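Local coordinates for trypsin-resistant surface T6 protein (Streptococcus pyogenes serotype M6, PDB 4P0D) that forms the shaft of the streptococcal pilus as its backbone pilin, a cell-surface T antigen probably joined to its neighbours and the cell wall by sortase, at residues A[178-183]-A[280-285]; A[190-195]-A[245-250]; A[209-214]-A[224-229]; A[235-240]-A[296-301]. The protein carries 1 engineered substitution. One frame throughout, in Å; residues are numbered along the deposited sequence.

Contact 1 of 4, residues A[178-183]-A[280-285]; sequences FELPSY and AEFFYS
Phe178 and Phe282 meet edge to face inside the middle, Cna-B-like domain of the pilin, an Ig-like beta fold. Strand 171-179 and the loop after it pass over strand 276-285 in nearly the same direction, joined by side chains rather than by paired backbones. The two phenyl rings have centroids 4.7 Å apart and planes at 55°. The edge atom CD2 of Phe178 stands 3.5 Å from CE2 of Phe282, above the face and offset toward its rim. Phe282 reaches across because its CG lies anti to the backbone N (chi1 179°), and its own edge meets the carbonyl O of Glu179 in the ring plane, with CE2 3.3 Å from that oxygen.

Apolar contacts continue along the loop. The compact ring of Pro181 fits between two aromatic residues, its CD 3.9 Å from CZ of Phe282 and its CG 3.9 Å from CB of Tyr284. CD2 of Leu180 reaches the same CZ more distantly. Ile150 of the strand joining this domain to the preceding part of the chain also packs on Phe282, while the hydroxyl of Tyr284 is bonded to Gly106 O.

The polar contact belongs to Tyr183, whose long side chain carries its hydroxyl to the backbone of Ser285, in the buried interior. Its OH also bonds Thr191 O, and it accepts the N-H of Ser285 in a nearly straight bond, N to OH 2.8 Å at 168°.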
loop_
_atom_site.group_PDB
_atom_site.type_symbol
_atom_site.label_atom_id
_atom_site.label_comp_id
_atom_site.label_asym_id
_atom_site.label_seq_id
_atom_site.Cartn_x
_atom_site.Cartn_y
_atom_site.Cartn_z
ATOM N N PHE A 178 3.004 -2.311 10.219
ATOM C CA PHE A 178 1.646 -2.805 10.373
ATOM C C PHE A 178 1.352 -3.417 11.729
ATOM O O PHE A 178 2.273 -3.816 12.451
ATOM C CB PHE A 178 1.265 -3.751 9.227
ATOM C CG PHE A 178 2.193 -4.906 9.028
ATOM C CD1 PHE A 178 3.405 -4.742 8.369
ATOM C CD2 PHE A 178 1.825 -6.179 9.454
ATOM C CE1 PHE A 178 4.251 -5.823 8.168
ATOM C CE2 PHE A 178 2.662 -7.269 9.259
ATOM C CZ PHE A 178 3.876 -7.088 8.613
ATOM N N GLU A 179 0.062 -3.435 12.083
ATOM C CA GLU A 179 -0.410 -4.080 13.308
ATOM C C GLU A 179 -1.018 -5.409 12.914
ATOM O O GLU A 179 -1.805 -5.478 11.992
ATOM C CB GLU A 179 -1.428 -3.195 14.043
ATOM C CG GLU A 179 -0.809 -1.881 14.495
ATOM C CD GLU A 179 -1.810 -0.868 15.013
ATOM O OE1 GLU A 179 -2.623 -0.328 14.220
ATOM O OE2 GLU A 179 -1.743 -0.594 16.225
ATOM N N LEU A 180 -0.614 -6.468 13.602
ATOM C CA LEU A 180 -1.048 -7.816 13.271
ATOM C C LEU A 180 -2.442 -8.134 13.777
ATOM O O LEU A 180 -2.860 -7.629 14.812
ATOM C CB LEU A 180 -0.086 -8.837 13.871
ATOM C CG LEU A 180 1.338 -8.832 13.319
ATOM C CD1 LEU A 180 2.249 -9.639 14.215
ATOM C CD2 LEU A 180 1.360 -9.402 11.912
ATOM N N PRO A 181 -3.149 -9.033 13.078
ATOM C CA PRO A 181 -4.320 -9.623 13.713
ATOM C C PRO A 181 -3.855 -10.483 14.888
ATOM O O PRO A 181 -2.672 -10.836 14.961
ATOM C CB PRO A 181 -4.888 -10.521 12.619
ATOM C CG PRO A 181 -3.718 -10.899 11.792
ATOM C CD PRO A 181 -2.821 -9.699 11.804
ATOM N N SER A 182 -4.766 -10.781 15.799
ATOM C CA SER A 182 -4.508 -11.703 16.879
ATOM C C SER A 182 -5.308 -12.965 16.577
ATOM O O SER A 182 -6.528 -12.926 16.558
ATOM C CB SER A 182 -4.939 -11.067 18.198
ATOM O OG SER A 182 -4.602 -11.885 19.295
ATOM N N TYR A 183 -4.616 -14.073 16.302
ATOM C CA TYR A 183 -5.279 -15.366 16.029
ATOM C C TYR A 183 -5.040 -16.308 17.196
ATOM O O TYR A 183 -3.945 -16.323 17.754
ATOM C CB TYR A 183 -4.692 -16.045 14.793
ATOM C CG TYR A 183 -4.784 -15.292 13.501
ATOM C CD1 TYR A 183 -5.994 -14.751 13.067
ATOM C CD2 TYR A 183 -3.672 -15.175 12.667
ATOM C CE1 TYR A 183 -6.094 -14.097 11.859
ATOM C CE2 TYR A 183 -3.756 -14.504 11.453
ATOM C CZ TYR A 183 -4.979 -13.972 11.058
ATOM O OH TYR A 183 -5.088 -13.322 9.880
ATOM N N ALA A 280 -0.137 -0.216 -1.116
ATOM C CA ALA A 280 0.299 -1.267 -0.229
ATOM C C ALA A 280 -0.915 -1.920 0.388
ATOM O O ALA A 280 -1.835 -1.234 0.818
ATOM C CB ALA A 280 1.189 -0.701 0.843
ATOM N N GLU A 281 -0.917 -3.248 0.432
ATOM C CA GLU A 281 -2.062 -4.008 0.931
ATOM C C GLU A 281 -1.616 -5.024 1.948
ATOM O O GLU A 281 -0.607 -5.693 1.736
ATOM C CB GLU A 281 -2.753 -4.717 -0.220
ATOM C CG GLU A 281 -3.510 -3.773 -1.123
ATOM C CD GLU A 281 -4.221 -4.475 -2.270
ATOM O OE1 GLU A 281 -5.440 -4.671 -2.157
ATOM O OE2 GLU A 281 -3.567 -4.808 -3.285
ATOM N N PHE A 282 -2.353 -5.109 3.057
ATOM C CA PHE A 282 -2.124 -6.097 4.100
ATOM C C PHE A 282 -3.364 -6.973 4.240
ATOM O O PHE A 282 -4.414 -6.512 4.714
ATOM C CB PHE A 282 -1.766 -5.418 5.426
ATOM C CG PHE A 282 -1.533 -6.364 6.572
ATOM C CD1 PHE A 282 -0.972 -7.634 6.379
ATOM C CD2 PHE A 282 -1.843 -5.977 7.858
ATOM C CE1 PHE A 282 -0.751 -8.483 7.455
ATOM C CE2 PHE A 282 -1.613 -6.818 8.930
ATOM C CZ PHE A 282 -1.081 -8.079 8.730
ATOM N N PHE A 283 -3.225 -8.229 3.797
ATOM C CA PHE A 283 -4.309 -9.212 3.815
ATOM C C PHE A 283 -4.184 -10.085 5.030
ATOM O O PHE A 283 -3.092 -10.580 5.320
ATOM C CB PHE A 283 -4.275 -10.127 2.601
ATOM C CG PHE A 283 -4.396 -9.409 1.312
ATOM C CD1 PHE A 283 -3.273 -8.927 0.669
ATOM C CD2 PHE A 283 -5.647 -9.190 0.739
ATOM C CE1 PHE A 283 -3.384 -8.252 -0.528
ATOM C CE2 PHE A 283 -5.759 -8.519 -0.468
ATOM C CZ PHE A 283 -4.627 -8.050 -1.101
ATOM N N TYR A 284 -5.314 -10.310 5.704
ATOM C CA TYR A 284 -5.370 -11.190 6.875
ATOM C C TYR A 284 -6.763 -11.853 6.897
ATOM O O TYR A 284 -7.613 -11.541 6.045
ATOM C CB TYR A 284 -5.095 -10.397 8.169
ATOM C CG TYR A 284 -6.035 -9.220 8.329
ATOM C CD1 TYR A 284 -5.730 -7.980 7.763
ATOM C CD2 TYR A 284 -7.254 -9.352 9.005
ATOM C CE1 TYR A 284 -6.605 -6.911 7.874
ATOM C CE2 TYR A 284 -8.139 -8.283 9.110
ATOM C CZ TYR A 284 -7.809 -7.068 8.555
ATOM O OH TYR A 284 -8.678 -5.989 8.653
ATOM N N SER A 285 -6.982 -12.778 7.833
ATOM C CA SER A 285 -8.288 -13.418 7.959
ATOM C C SER A 285 -9.180 -12.709 8.976
ATOM O O SER A 285 -8.758 -12.442 10.084
ATOM C CB SER A 285 -8.196 -14.883 8.356
ATOM O OG SER A 285 -9.533 -15.400 8.499
#

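Contact 2 of 4, residues A[190-195]-A[245-250]; sequences KTVYVS and LSFIYD
Three backbone hydrogen bonds tie Val192 and Val194 to Leu245 and Phe247. Val194 and Leu245 form a reciprocal pair, in which Val194 N gives a nearly straight bond (175°) to Leu245 O, and Leu245 N returns one to Val194 O in the carbonyl plane. Phe247 N adds a third, 2.8 Å from Val192 O. Between them, Tyr193 and Ser246 are a non-hydrogen-bonded pair, and CB of the small serine lies 3.8 Å from CD2 of the tyrosine ring.

The branched valines suit the buried face. With CG1 of Val192 anti to the backbone N (chi1 -178°), that methyl packs on CB of Phe247, while CG2 meets the edge of the Tyr249 ring in plane, 3.7 Å from CD1. CG2 of Val194 touches the edge of the Phe247 ring, over whose face CD2 of Leu245 sits centrally.

These are neighbouring antiparallel strands of the Ig-like, Cna-B-like domain. Beyond Phe247 the chains separate, and a water donates to Lys190 O and Phe247 O and accepts from Tyr249 N. A second lies beside the pairing, accepting from Val192 N and hydrogen-bonded to Ser246 OG.

At the outer end the extended Lys190 chain crosses the Tyr249 side chain, and NZ stands 2.9 Å from Asp250 OD1 in a salt bridge using the syn lone pair. Lys185 O takes a further bond from NZ. The Tyr249 hydroxyl accepts from Tyr183 N, and Tyr193 OH is bonded to Asn296 O.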
loop_
_atom_site.group_PDB
_atom_site.type_symbol
_atom_site.label_atom_id
_atom_site.label_comp_id
_atom_site.label_asym_id
_atom_site.label_seq_id
_atom_site.Cartn_x
_atom_site.Cartn_y
_atom_site.Cartn_z
ATOM N N LYS A 190 -4.486 -18.360 9.199
ATOM C CA LYS A 190 -3.639 -17.355 9.829
ATOM C C LYS A 190 -2.935 -16.504 8.779
ATOM O O LYS A 190 -1.765 -16.197 8.923
ATOM C CB LYS A 190 -2.615 -18.011 10.751
ATOM C CG LYS A 190 -3.222 -18.834 11.871
ATOM C CD LYS A 190 -2.157 -19.498 12.713
ATOM C CE LYS A 190 -2.696 -19.764 14.102
ATOM N NZ LYS A 190 -1.726 -20.326 15.072
ATOM N N THR A 191 -3.663 -16.109 7.741
ATOM C CA THR A 191 -3.094 -15.343 6.656
ATOM C C THR A 191 -2.468 -14.039 7.202
ATOM O O THR A 191 -3.085 -13.307 7.988
ATOM C CB THR A 191 -4.126 -15.030 5.556
ATOM O OG1 THR A 191 -4.565 -16.240 4.917
ATOM C CG2 THR A 191 -3.547 -14.110 4.507
ATOM N N VAL A 192 -1.220 -13.811 6.797
ATOM C CA VAL A 192 -0.468 -12.571 7.072
ATOM C C VAL A 192 0.291 -12.269 5.793
ATOM O O VAL A 192 1.371 -12.810 5.599
ATOM C CB VAL A 192 0.597 -12.757 8.186
ATOM C CG1 VAL A 192 1.312 -11.434 8.481
ATOM C CG2 VAL A 192 0.006 -13.311 9.449
ATOM N N TYR A 193 -0.262 -11.434 4.915
ATOM C CA TYR A 193 0.218 -11.333 3.538
ATOM C C TYR A 193 0.318 -9.870 3.075
ATOM O O TYR A 193 -0.684 -9.154 3.082
ATOM C CB TYR A 193 -0.755 -12.094 2.649
ATOM C CG TYR A 193 -0.356 -12.364 1.225
ATOM C CD1 TYR A 193 -0.281 -11.345 0.287
ATOM C CD2 TYR A 193 -0.140 -13.673 0.789
ATOM C CE1 TYR A 193 0.041 -11.605 -1.032
ATOM C CE2 TYR A 193 0.201 -13.944 -0.522
ATOM C CZ TYR A 193 0.276 -12.904 -1.429
ATOM O OH TYR A 193 0.595 -13.167 -2.725
ATOM N N VAL A 194 1.508 -9.456 2.634
ATOM C CA VAL A 194 1.766 -8.054 2.262
ATOM C C VAL A 194 2.073 -7.900 0.763
ATOM O O VAL A 194 2.796 -8.718 0.162
ATOM C CB VAL A 194 2.873 -7.436 3.163
ATOM C CG1 VAL A 194 3.179 -5.988 2.758
ATOM C CG2 VAL A 194 2.447 -7.512 4.629
ATOM N N SER A 195 1.453 -6.886 0.145
ATOM C CA SER A 195 1.665 -6.588 -1.272
ATOM C C SER A 195 1.866 -5.092 -1.506
ATOM O O SER A 195 1.374 -4.252 -0.746
ATOM C CB SER A 195 0.477 -7.050 -2.126
ATOM O OG SER A 195 -0.012 -8.324 -1.734
ATOM N N LEU A 245 4.591 -10.663 -0.224
ATOM C CA LEU A 245 5.368 -11.198 0.881
ATOM C C LEU A 245 4.388 -11.838 1.882
ATOM O O LEU A 245 3.579 -11.153 2.515
ATOM C CB LEU A 245 6.221 -10.108 1.537
ATOM C CG LEU A 245 7.515 -10.566 2.218
ATOM C CD1 LEU A 245 8.274 -9.402 2.823
ATOM C CD2 LEU A 245 7.225 -11.608 3.271
ATOM N N SER A 246 4.458 -13.157 1.999
ATOM C CA SER A 246 3.593 -13.885 2.907
ATOM C C SER A 246 4.413 -14.236 4.124
ATOM O O SER A 246 5.448 -14.893 3.998
ATOM C CB SER A 246 3.035 -15.157 2.240
ATOM O OG SER A 246 2.211 -15.885 3.139
ATOM N N PHE A 247 3.962 -13.811 5.302
ATOM C CA PHE A 247 4.655 -14.178 6.543
ATOM C C PHE A 247 4.043 -15.417 7.182
ATOM O O PHE A 247 2.907 -15.790 6.889
ATOM C CB PHE A 247 4.618 -13.037 7.555
ATOM C CG PHE A 247 5.421 -11.824 7.153
ATOM C CD1 PHE A 247 6.792 -11.791 7.340
ATOM C CD2 PHE A 247 4.790 -10.705 6.625
ATOM C CE1 PHE A 247 7.529 -10.677 6.994
ATOM C CE2 PHE A 247 5.522 -9.581 6.278
ATOM C CZ PHE A 247 6.889 -9.571 6.447
ATOM N N ILE A 248 4.825 -16.044 8.055
ATOM C CA ILE A 248 4.412 -17.216 8.802
ATOM C C ILE A 248 4.023 -16.769 10.205
ATOM O O ILE A 248 4.892 -16.548 11.069
ATOM C CB ILE A 248 5.560 -18.254 8.847
ATOM C CG1 ILE A 248 6.026 -18.546 7.414
ATOM C CG2 ILE A 248 5.120 -19.510 9.602
ATOM C CD1 ILE A 248 7.222 -19.482 7.329
ATOM N N TYR A 249 2.710 -16.641 10.428
ATOM C CA TYR A 249 2.171 -16.002 11.655
ATOM C C TYR A 249 2.856 -16.435 12.938
ATOM O O TYR A 249 3.296 -15.597 13.743
ATOM C CB TYR A 249 0.664 -16.247 11.794
ATOM C CG TYR A 249 0.052 -15.588 13.011
ATOM C CD1 TYR A 249 -0.329 -14.247 12.980
ATOM C CD2 TYR A 249 -0.173 -16.305 14.187
ATOM C CE1 TYR A 249 -0.883 -13.640 14.071
ATOM C CE2 TYR A 249 -0.735 -15.705 15.302
ATOM C CZ TYR A 249 -1.096 -14.373 15.234
ATOM O OH TYR A 249 -1.684 -13.750 16.304
ATOM N N ASP A 250 2.934 -17.747 13.130
ATOM C CA ASP A 250 3.487 -18.303 14.359
ATOM C C ASP A 250 4.950 -17.873 14.572
ATOM O O ASP A 250 5.337 -17.578 15.713
ATOM C CB ASP A 250 3.319 -19.829 14.398
ATOM C CG ASP A 250 1.858 -20.256 14.553
ATOM O OD1 ASP A 250 1.048 -19.467 15.070
ATOM O OD2 ASP A 250 1.511 -21.388 14.164
HETATM O O HOH W 1 0.593 -17.125 8.452
HETATM O O HOH W 2 -0.035 -15.724 4.755
#

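Contact 3 of 4, residues A[209-214]-A[224-229]; sequences LTVEWK and GSVMVE
The chain from Val211 to Lys214 runs about 29° from the direction of Val226 to Glu229, with alpha carbons 7.7 Å apart at Val211 and Val226, too far for backbone pairing. In the middle, Ig-like (Cna-B-like) domain, strand 216-220 is the antiparallel neighbour of both strands, so the chain curls back on itself and side chains fill the interior of the curl. Val211 and Val226, short and branched, cross at about a right angle and touch through their CG1 atoms at 4.0 Å. Farther along, the edge of the Trp213 indole takes CG1 of Val228 near the ring plane, 4.0 Å from CE3; Trp213 NE1 is bonded to Leu252 O.

A charged pair closes the end. Lys214 lays its CG over the face of its neighbour Trp213, and the chain then bends at chi3 toward Glu229. Glu229 OE2 lies 3.8 Å from Trp213 CZ3, the carboxylate plane 79° from that of the indole; this carboxylate also pairs with Lys216. Lys214 NZ, which has a second partner in Glu253, meets Glu229 OE2 at 3.0 Å, on the syn side and 29° out of the carboxylate plane.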
loop_
_atom_site.group_PDB
_atom_site.type_symbol
_atom_site.label_atom_id
_atom_site.label_comp_id
_atom_site.label_asym_id
_atom_site.label_seq_id
_atom_site.Cartn_x
_atom_site.Cartn_y
_atom_site.Cartn_z
ATOM N N LEU A 209 14.539 -4.704 -1.401
ATOM C CA LEU A 209 13.567 -5.088 -0.368
ATOM C C LEU A 209 14.276 -5.559 0.887
ATOM O O LEU A 209 15.129 -6.447 0.841
ATOM C CB LEU A 209 12.625 -6.190 -0.888
ATOM C CG LEU A 209 11.480 -6.682 0.007
ATOM C CD1 LEU A 209 10.448 -5.581 0.239
ATOM C CD2 LEU A 209 10.808 -7.913 -0.615
ATOM N N THR A 210 13.940 -4.949 2.012
ATOM C CA THR A 210 14.503 -5.362 3.274
ATOM C C THR A 210 13.399 -5.581 4.277
ATOM O O THR A 210 12.305 -5.033 4.171
ATOM C CB THR A 210 15.508 -4.326 3.822
ATOM O OG1 THR A 210 14.791 -3.194 4.324
ATOM C CG2 THR A 210 16.457 -3.869 2.747
ATOM N N VAL A 211 13.686 -6.409 5.261
ATOM C CA VAL A 211 12.731 -6.725 6.296
ATOM C C VAL A 211 13.508 -6.689 7.609
ATOM O O VAL A 211 14.558 -7.321 7.717
ATOM C CB VAL A 211 12.114 -8.132 6.065
ATOM C CG1 VAL A 211 11.295 -8.564 7.250
ATOM C CG2 VAL A 211 11.271 -8.175 4.803
ATOM N N GLU A 212 13.029 -5.912 8.580
ATOM C CA GLU A 212 13.560 -5.926 9.939
ATOM C C GLU A 212 12.492 -6.551 10.822
ATOM O O GLU A 212 11.303 -6.319 10.634
ATOM C CB GLU A 212 13.922 -4.508 10.425
ATOM C CG GLU A 212 14.226 -4.355 11.925
ATOM C CD GLU A 212 13.040 -3.845 12.751
ATOM O OE1 GLU A 212 12.551 -2.735 12.420
ATOM O OE2 GLU A 212 12.600 -4.527 13.733
ATOM N N TRP A 213 12.925 -7.369 11.764
ATOM C CA TRP A 213 12.025 -8.029 12.712
ATOM C C TRP A 213 12.813 -8.234 14.005
ATOM O O TRP A 213 13.954 -8.701 13.981
ATOM C CB TRP A 213 11.547 -9.363 12.146
ATOM C CG TRP A 213 10.681 -10.169 13.094
ATOM C CD1 TRP A 213 9.397 -9.916 13.462
ATOM C CD2 TRP A 213 11.062 -11.358 13.766
ATOM N NE1 TRP A 213 8.953 -10.879 14.338
ATOM C CE2 TRP A 213 9.957 -11.788 14.529
ATOM C CE3 TRP A 213 12.225 -12.122 13.778
ATOM C CZ2 TRP A 213 9.994 -12.941 15.311
ATOM C CZ3 TRP A 213 12.263 -13.253 14.557
ATOM C CH2 TRP A 213 11.153 -13.656 15.309
ATOM N N LYS A 214 12.203 -7.850 15.120
ATOM C CA LYS A 214 12.860 -7.870 16.432
ATOM C C LYS A 214 14.195 -7.122 16.449
ATOM O O LYS A 214 15.118 -7.526 17.135
ATOM C CB LYS A 214 13.059 -9.319 16.905
ATOM C CG LYS A 214 11.752 -10.022 17.237
ATOM C CD LYS A 214 11.928 -11.107 18.290
ATOM C CE LYS A 214 13.013 -12.095 17.902
ATOM N NZ LYS A 214 12.796 -13.417 18.547
ATOM N N GLY A 224 13.517 -16.517 -2.122
ATOM C CA GLY A 224 12.602 -15.530 -1.558
ATOM C C GLY A 224 12.460 -15.642 -0.055
ATOM O O GLY A 224 11.816 -14.795 0.562
ATOM N N SER A 225 13.081 -16.675 0.529
ATOM C CA SER A 225 12.982 -16.928 1.945
ATOM C C SER A 225 13.505 -15.757 2.735
ATOM O O SER A 225 14.621 -15.284 2.514
ATOM C CB SER A 225 13.744 -18.192 2.340
ATOM O OG SER A 225 13.156 -19.337 1.766
ATOM N N VAL A 226 12.686 -15.303 3.662
ATOM C CA VAL A 226 13.038 -14.211 4.551
ATOM C C VAL A 226 13.569 -14.846 5.832
ATOM O O VAL A 226 12.793 -15.411 6.619
ATOM C CB VAL A 226 11.807 -13.354 4.860
ATOM C CG1 VAL A 226 12.192 -12.167 5.740
ATOM C CG2 VAL A 226 11.158 -12.892 3.564
ATOM N N MET A 227 14.885 -14.764 6.031
ATOM C CA MET A 227 15.551 -15.466 7.136
ATOM C C MET A 227 16.034 -14.508 8.216
ATOM O O MET A 227 16.746 -13.550 7.914
ATOM C CB MET A 227 16.767 -16.242 6.598
ATOM C CG MET A 227 16.461 -17.224 5.463
ATOM S SD MET A 227 15.245 -18.488 5.879
ATOM C CE MET A 227 16.146 -19.371 7.160
ATOM N N VAL A 228 15.647 -14.765 9.461
ATOM C CA VAL A 228 16.201 -14.090 10.634
ATOM C C VAL A 228 16.488 -15.139 11.705
ATOM O O VAL A 228 15.668 -16.030 11.945
ATOM C CB VAL A 228 15.241 -13.046 11.259
ATOM C CG1 VAL A 228 15.966 -12.206 12.311
ATOM C CG2 VAL A 228 14.659 -12.133 10.203
ATOM N N GLU A 229 17.633 -15.021 12.360
ATOM C CA GLU A 229 18.052 -15.961 13.428
ATOM C C GLU A 229 17.851 -17.456 13.082
ATOM O O GLU A 229 17.419 -18.243 13.926
ATOM C CB GLU A 229 17.449 -15.583 14.823
ATOM C CG GLU A 229 15.946 -15.283 14.921
ATOM C CD GLU A 229 15.517 -14.759 16.303
ATOM O OE1 GLU A 229 16.146 -13.833 16.835
ATOM O OE2 GLU A 229 14.523 -15.265 16.867
#

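Contact 4 of 4, residues A[235-240]-A[296-301]; sequences IAKEVN and NLDKKP
This surface contact lays Leu297, from the hydrophilic loop between strands 276-285 and 307-316, across Ile235, Lys237 and Val239 of the chain at and just after strand 231-238. No direct hydrogen bond spans it. Leu297 supplies the apolar anchor: its CD1 presses on CG2 of Ile235 at 3.4 Å, tighter than usual for two carbons, while its CB lies 3.9 Å from CB of Lys237. The methyls of Val239 lie against backbone carbonyls, CG2 3.5 Å from Leu297 O, an oxygen bonded to Asn244 ND2.

The loop lies over strands 231-238 and 242-247 of the Cna-B-like domain, where Leu297 also touches Ser246. Lys237 suits its place because its aliphatic part packs on Leu297 while its charged end, like that of Asp298, can stay at the surface. Its chain runs past Leu297 O and bends at chi4 (-62°), leaving NZ a long 3.7 Å from Asp298 OD1 in a salt bridge. A water bridges the same two groups, accepting from Lys237 NZ at 2.7 Å and donating to Asp298 OD1 at 3.1 Å.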
loop_
_atom_site.group_PDB
_atom_site.type_symbol
_atom_site.label_atom_id
_atom_site.label_comp_id
_atom_site.label_asym_id
_atom_site.label_seq_id
_atom_site.Cartn_x
_atom_site.Cartn_y
_atom_site.Cartn_z
ATOM N N ILE A 235 8.261 -15.380 3.037
ATOM C CA ILE A 235 8.799 -15.571 1.691
ATOM C C ILE A 235 8.277 -14.431 0.828
ATOM O O ILE A 235 7.084 -14.087 0.875
ATOM C CB ILE A 235 8.353 -16.899 1.059
ATOM C CG1 ILE A 235 8.669 -18.089 1.971
ATOM C CG2 ILE A 235 9.043 -17.123 -0.277
ATOM C CD1 ILE A 235 8.234 -19.401 1.366
ATOM N N ALA A 236 9.187 -13.857 0.048
ATOM C CA ALA A 236 8.913 -12.743 -0.816
ATOM C C ALA A 236 9.091 -13.144 -2.261
ATOM O O ALA A 236 9.951 -13.997 -2.574
ATOM C CB ALA A 236 9.870 -11.614 -0.488
ATOM N N LYS A 237 8.321 -12.495 -3.136
ATOM C CA LYS A 237 8.423 -12.687 -4.580
ATOM C C LYS A 237 8.125 -11.395 -5.326
ATOM O O LYS A 237 7.217 -10.644 -4.956
ATOM C CB LYS A 237 7.453 -13.772 -5.033
ATOM C CG LYS A 237 7.589 -14.243 -6.474
ATOM C CD LYS A 237 6.388 -15.134 -6.824
ATOM C CE LYS A 237 6.679 -15.986 -8.035
ATOM N NZ LYS A 237 6.923 -15.132 -9.226
ATOM N N GLU A 238 8.903 -11.153 -6.378
ATOM C CA GLU A 238 8.704 -10.025 -7.259
ATOM C C GLU A 238 7.563 -10.330 -8.216
ATOM O O GLU A 238 7.602 -11.332 -8.934
ATOM C CB GLU A 238 9.977 -9.734 -8.053
ATOM C CG GLU A 238 9.913 -8.452 -8.873
ATOM C CD GLU A 238 11.208 -8.135 -9.620
ATOM O OE1 GLU A 238 12.150 -8.944 -9.547
ATOM O OE2 GLU A 238 11.285 -7.064 -10.252
ATOM N N VAL A 239 6.560 -9.461 -8.239
ATOM C CA VAL A 239 5.396 -9.635 -9.098
ATOM C C VAL A 239 5.013 -8.281 -9.673
ATOM O O VAL A 239 4.780 -7.334 -8.930
ATOM C CB VAL A 239 4.189 -10.203 -8.313
ATOM C CG1 VAL A 239 2.984 -10.395 -9.231
ATOM C CG2 VAL A 239 4.571 -11.517 -7.655
ATOM N N ASN A 240 4.934 -8.223 -11.001
ATOM C CA ASN A 240 4.733 -6.976 -11.749
ATOM C C ASN A 240 5.736 -5.891 -11.284
ATOM O O ASN A 240 6.927 -6.164 -11.232
ATOM C CB ASN A 240 3.266 -6.545 -11.672
ATOM C CG ASN A 240 2.334 -7.576 -12.290
ATOM O OD1 ASN A 240 2.495 -7.958 -13.452
ATOM N ND2 ASN A 240 1.362 -8.040 -11.516
ATOM N N ASN A 296 -0.000 -18.169 -1.421
ATOM C CA ASN A 296 0.412 -18.215 -2.806
ATOM C C ASN A 296 1.037 -16.859 -3.161
ATOM O O ASN A 296 0.368 -15.849 -3.078
ATOM C CB ASN A 296 -0.802 -18.480 -3.696
ATOM C CG ASN A 296 -0.443 -18.598 -5.163
ATOM O OD1 ASN A 296 0.198 -17.708 -5.745
ATOM N ND2 ASN A 296 -0.898 -19.668 -5.785
ATOM N N LEU A 297 2.310 -16.842 -3.546
ATOM C CA LEU A 297 3.009 -15.581 -3.813
ATOM C C LEU A 297 2.884 -15.083 -5.243
ATOM O O LEU A 297 3.270 -13.962 -5.527
ATOM C CB LEU A 297 4.481 -15.727 -3.486
ATOM C CG LEU A 297 4.803 -15.982 -2.027
ATOM C CD1 LEU A 297 6.310 -16.018 -1.903
ATOM C CD2 LEU A 297 4.197 -14.895 -1.156
ATOM N N ASP A 298 2.340 -15.896 -6.146
ATOM C CA ASP A 298 2.116 -15.448 -7.515
ATOM C C ASP A 298 1.029 -14.396 -7.584
ATOM O O ASP A 298 1.039 -13.562 -8.468
ATOM C CB ASP A 298 1.709 -16.602 -8.439
ATOM C CG ASP A 298 2.784 -17.640 -8.563
ATOM O OD1 ASP A 298 3.964 -17.246 -8.520
ATOM O OD2 ASP A 298 2.450 -18.837 -8.665
ATOM N N LYS A 299 0.084 -14.448 -6.659
ATOM C CA LYS A 299 -1.122 -13.685 -6.796
ATOM C C LYS A 299 -1.722 -13.472 -5.431
ATOM O O LYS A 299 -1.975 -14.434 -4.684
ATOM C CB LYS A 299 -2.117 -14.455 -7.664
ATOM C CG LYS A 299 -3.410 -13.707 -7.969
ATOM C CD LYS A 299 -4.511 -14.680 -8.385
ATOM C CE LYS A 299 -5.891 -14.041 -8.339
ATOM N NZ LYS A 299 -5.946 -12.799 -9.162
ATOM N N LYS A 300 -1.962 -12.211 -5.112
ATOM C CA LYS A 300 -2.561 -11.874 -3.837
ATOM C C LYS A 300 -3.974 -12.458 -3.750
ATOM O O LYS A 300 -4.619 -12.691 -4.762
ATOM C CB LYS A 300 -2.530 -10.371 -3.608
ATOM C CG LYS A 300 -3.385 -9.577 -4.553
ATOM C CD LYS A 300 -2.865 -8.155 -4.628
ATOM C CE LYS A 300 -3.675 -7.335 -5.615
ATOM N NZ LYS A 300 -3.259 -5.906 -5.566
ATOM N N PRO A 301 -4.437 -12.741 -2.535
ATOM C CA PRO A 301 -5.725 -13.403 -2.393
ATOM C C PRO A 301 -6.913 -12.491 -2.717
ATOM O O PRO A 301 -6.790 -11.261 -2.648
ATOM C CB PRO A 301 -5.749 -13.773 -0.909
ATOM C CG PRO A 301 -4.932 -12.723 -0.259
ATOM C CD PRO A 301 -3.839 -12.406 -1.231
HETATM O O HOH W 3 4.498 -14.878 -10.369
#

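In the fold
All four contacts lie in the middle part of the elongated pilin. Contacts 2 and 3 are nested inside the loop closed by contact 1; contact 4 opens after contact 3 closes, and its segments alternate with those of contacts 1 and 2. Strands 276-285, 192-197, 242-247, 231-238 and 225-228 are successive antiparallel neighbours, carrying the contacts from 1 through 2 and 4 to 3. Centres of contacts 1 and 2 are about 8 Å apart, those of 1 and 3 about 17 Å, without touching. Leu245 packs on Val211 between contacts 2 and 3, and Glu281 pairs with Lys300 between 1 and 4, so distant chain segments are knit into one compact module of the pilus shaft.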